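Local coordinates for protein KLLA0B12012p (PDB 6Y3P) that probably binds ATP through its C-terminal ATP-grasp domain of the tubulin-tyrosine ligase family, the part described here, and is a direct partner of the mRNA decapping enzyme Dcp2, at residues V229-Y232 and D233-A237; N361-D364 and E365-D368. One frame throughout, in Å; residues are numbered along the deposited sequence.

Interaction 1 of 2, residues V229-Y232 and D233-A237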
# COMPACT_ATOMS: atom_id res chain seq x y z
N VAL A 229 -8.58 -12.36 2.26
CA VAL A 229 -7.44 -11.45 2.32
C VAL A 229 -6.25 -12.20 2.90
O VAL A 229 -6.36 -12.80 3.96
CB VAL A 229 -7.71 -10.12 3.05
CG1 VAL A 229 -6.52 -9.17 2.86
CG2 VAL A 229 -9.00 -9.46 2.57
N PHE A 230 -5.14 -12.21 2.15
CA PHE A 230 -3.95 -12.93 2.50
C PHE A 230 -2.77 -12.00 2.59
O PHE A 230 -2.47 -11.27 1.64
CB PHE A 230 -3.66 -14.02 1.47
CG PHE A 230 -4.72 -15.08 1.35
CD1 PHE A 230 -4.70 -16.20 2.16
CD2 PHE A 230 -5.74 -14.97 0.40
CE1 PHE A 230 -5.67 -17.19 2.04
CE2 PHE A 230 -6.70 -15.96 0.27
CZ PHE A 230 -6.67 -17.06 1.10
N VAL A 231 -2.12 -12.01 3.74
CA VAL A 231 -0.92 -11.21 3.96
C VAL A 231 0.28 -12.15 3.81
O VAL A 231 0.30 -13.24 4.37
CB VAL A 231 -0.96 -10.47 5.31
CG1 VAL A 231 0.38 -9.82 5.64
CG2 VAL A 231 -2.08 -9.43 5.35
N TYR A 232 1.25 -11.73 3.01
CA TYR A 232 2.50 -12.43 2.79
C TYR A 232 3.49 -11.97 3.89
O TYR A 232 3.85 -10.79 3.95
CB TYR A 232 3.04 -12.14 1.37
CG TYR A 232 4.24 -12.98 1.01
CD1 TYR A 232 4.26 -14.35 1.26
CD2 TYR A 232 5.35 -12.41 0.42
CE1 TYR A 232 5.38 -15.13 0.96
CE2 TYR A 232 6.47 -13.18 0.09
CZ TYR A 232 6.48 -14.54 0.36
OH TYR A 232 7.57 -15.29 0.02
N ASP A 233 3.86 -12.90 4.79
CA ASP A 233 4.72 -12.63 5.96
C ASP A 233 6.20 -12.41 5.66
O ASP A 233 6.92 -12.05 6.58
CB ASP A 233 4.55 -13.72 7.04
CG ASP A 233 3.41 -13.42 7.99
OD1 ASP A 233 2.79 -12.34 7.86
OD2 ASP A 233 3.13 -14.27 8.87
N ARG A 234 6.65 -12.61 4.42
CA ARG A 234 8.04 -12.34 4.06
C ARG A 234 8.00 -10.93 3.47
O ARG A 234 7.67 -10.75 2.29
CB ARG A 234 8.56 -13.39 3.07
CG ARG A 234 8.55 -14.82 3.65
CD ARG A 234 9.35 -15.81 2.79
NE ARG A 234 10.76 -15.42 2.67
CZ ARG A 234 11.60 -15.89 1.77
NH1 ARG A 234 11.21 -16.81 0.90
NH2 ARG A 234 12.86 -15.46 1.74
N MET A 235 8.17 -9.93 4.34
CA MET A 235 8.07 -8.53 3.96
C MET A 235 9.42 -7.87 3.65
O MET A 235 10.48 -8.46 3.88
CB MET A 235 7.27 -7.75 5.00
CG MET A 235 6.21 -8.56 5.71
SD MET A 235 5.28 -7.49 6.83
CE MET A 235 3.97 -8.62 7.35
N LEU A 236 9.38 -6.69 3.05
CA LEU A 236 10.59 -5.98 2.64
C LEU A 236 10.77 -4.72 3.44
O LEU A 236 9.79 -4.04 3.77
CB LEU A 236 10.47 -5.57 1.15
CG LEU A 236 10.72 -6.61 0.04
CD1 LEU A 236 9.76 -7.77 0.12
CD2 LEU A 236 10.53 -6.00 -1.31
N ALA A 237 12.02 -4.39 3.70
CA ALA A 237 12.41 -3.16 4.35
C ALA A 237 13.24 -2.41 3.29
O ALA A 237 14.24 -2.94 2.82
CB ALA A 237 13.24 -3.43 5.61
O HOH W 1 5.12 -9.31 2.16

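Interaction 2 of 2, residues N361-D364 and E365-D368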
# COMPACT_ATOMS: atom_id res chain seq x y z
N ASN A 361 14.03 -15.55 -4.11
CA ASN A 361 13.45 -16.66 -3.35
C ASN A 361 12.14 -16.16 -2.72
O ASN A 361 11.12 -16.85 -2.78
CB ASN A 361 14.44 -17.09 -2.24
CG ASN A 361 14.02 -18.30 -1.42
OD1 ASN A 361 13.08 -18.26 -0.61
ND2 ASN A 361 14.77 -19.38 -1.55
N LEU A 362 12.19 -14.94 -2.16
CA LEU A 362 11.04 -14.29 -1.55
C LEU A 362 9.88 -14.14 -2.55
O LEU A 362 8.74 -14.43 -2.19
CB LEU A 362 11.48 -12.92 -0.96
CG LEU A 362 10.44 -12.18 -0.12
CD1 LEU A 362 11.10 -11.39 0.99
CD2 LEU A 362 9.54 -11.29 -0.98
N ILE A 363 10.18 -13.70 -3.79
CA ILE A 363 9.18 -13.46 -4.84
C ILE A 363 8.67 -14.81 -5.42
O ILE A 363 7.48 -14.92 -5.72
CB ILE A 363 9.72 -12.44 -5.90
CG1 ILE A 363 9.84 -11.02 -5.30
CG2 ILE A 363 8.94 -12.42 -7.22
CD1 ILE A 363 8.51 -10.32 -4.87
N ASP A 364 9.57 -15.84 -5.49
CA ASP A 364 9.22 -17.20 -5.97
C ASP A 364 8.19 -17.86 -5.05
O ASP A 364 7.27 -18.51 -5.53
CB ASP A 364 10.47 -18.08 -6.01
CG ASP A 364 11.36 -17.92 -7.23
OD1 ASP A 364 11.05 -17.06 -8.08
OD2 ASP A 364 12.37 -18.66 -7.33
N GLU A 365 8.35 -17.69 -3.74
CA GLU A 365 7.46 -18.26 -2.74
C GLU A 365 6.14 -17.50 -2.72
O GLU A 365 5.11 -18.09 -2.42
CB GLU A 365 8.14 -18.23 -1.37
CG GLU A 365 7.32 -18.89 -0.28
CD GLU A 365 7.83 -18.77 1.14
OE1 GLU A 365 9.06 -18.71 1.33
OE2 GLU A 365 6.98 -18.79 2.07
N LEU A 366 6.18 -16.19 -3.06
CA LEU A 366 4.98 -15.38 -3.11
C LEU A 366 4.04 -15.88 -4.20
O LEU A 366 2.86 -16.13 -3.91
CB LEU A 366 5.31 -13.88 -3.31
CG LEU A 366 4.18 -12.94 -3.83
CD1 LEU A 366 3.02 -12.81 -2.86
CD2 LEU A 366 4.73 -11.58 -4.19
N PHE A 367 4.55 -16.02 -5.45
CA PHE A 367 3.76 -16.45 -6.61
C PHE A 367 3.40 -17.91 -6.53
O PHE A 367 2.34 -18.27 -7.01
CB PHE A 367 4.41 -16.04 -7.94
CG PHE A 367 4.35 -14.54 -8.09
CD1 PHE A 367 3.16 -13.91 -8.45
CD2 PHE A 367 5.45 -13.75 -7.76
CE1 PHE A 367 3.09 -12.52 -8.52
CE2 PHE A 367 5.36 -12.35 -7.82
CZ PHE A 367 4.20 -11.75 -8.22
N ASP A 368 4.18 -18.72 -5.81
CA ASP A 368 3.86 -20.11 -5.53
C ASP A 368 2.57 -20.19 -4.69
O ASP A 368 1.66 -20.95 -5.03
CB ASP A 368 5.03 -20.77 -4.78
CG ASP A 368 4.96 -22.28 -4.87
OD1 ASP A 368 5.27 -22.82 -5.96
OD2 ASP A 368 4.48 -22.91 -3.89

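Interaction 1 of 2, residues V229-Y232 and D233-A237
Between Tyr232 and Met235 the backbone leaves its extended course: Asp233 turns to helical angles (phi -74°, psi -7°) before extended angles return from Arg234 onward. The kink brings the carbonyls of Tyr232 and Arg234 round one water, which donates to Tyr232 O at 2.6 Å and to Arg234 O at 2.9 Å, closing the break with a solvent bridge in place of a direct bond. Across it the side chains of Tyr232 and Arg234 run side by side, pointing the same way. With CG anti to its own nitrogen (chi1 -173°), the tyrosine leans forward along the chain, and Arg234 N comes to lie 4.1 Å above the centre of one ring face. Arg234 CB packs 3.6 Å from Tyr232 CZ, and Arg234 CD reaches 3.3 Å from Tyr232 OH. Such an interruption shows how a long strand can bend without leaving its sheet: strand 228-239 pairs with strand 215-224 as a beta hairpin, within the tubulin-tyrosine ligase version of the ATP-grasp fold. The polar ends find partners farther off, Tyr232 OH at Leu362 O, the Arg234 guanidinium at Asn361, Glu365 and Glu281, and Asp233 OD1 at His301. On the side facing helix 290-313, the extended end of Met235 puts CE 4.2 Å from Val231 CG1, a loose apolar touch beside Ile300 and Val304.

Interaction 2 of 2, residues N361-D364 and E365-D368
Asn361 O accepts from Glu365 N at 3.0 Å, the first of four successive i to i+4 bonds that make 361-368 a regular piece of alpha helix. The straightest is Phe367 N to Ile363 O, with an angle of 166° at the hydrogen; Leu366 N to Leu362 O is more bent, at 137°. Leu362 O has a second donor in the Tyr232 hydroxyl. Farther along, Phe367 O accepts from Ser27 OG and Asp368 O from Ser372 OG. The acidic side chains reach basic mates on neighbouring elements: Glu365 OE1 forms a salt bridge with Arg234, which Asn361 OD1 shares, and Asp364 OD1 pairs with Arg26. The apolar face is built by Ile363, whose CG2, anti to the backbone nitrogen, meets the ring edge of Phe367 in plane, 3.6 Å from CE2. The same ring edge comes close to the backbone, with Phe367 CD2 3.1 Å from Ile363 O. Ile363 CD1 lies 4.0 Å from Leu366 CD2, while Leu366 CG stands over one ring face, offset toward the rim. An alanine in place of Phe367 would be likely to open a gap beside Ile363 CG2 and Leu366 and leave Phe352 without its edge-to-face ring partner. Helix 357-375 lies between the hairpin strands 215-224 and 228-239 and helix 21-31: Leu362 and Leu366 press on strand 228-239, Ile363 and Leu366 on Tyr220 of strand 215-224, whereas Asp364, Phe367 and Asp368 face helix 21-31.

Interactions 1 and 2 illustrate how a bent strand and a regular helix can be locked together. Interaction 1 is the deeper, its centre about 11 Å from that of the chain against about 19 Å for interaction 2, which is only partly buried. The helix links its own backbone by i to i+4 bonds, with a few side-chain hydroxyls added; the kinked strand bridges its break with a water. They meet where Tyr232 OH lies 2.6 Å from Leu362 O and Arg234 NH1 lies 2.8 Å from Asn361 OD1, probable hydrogen bonds. Aliphatic-aromatic packing belongs to 361-368, whereas 229-237 rests on a tyrosine against an arginine chain and one valine-methionine touch.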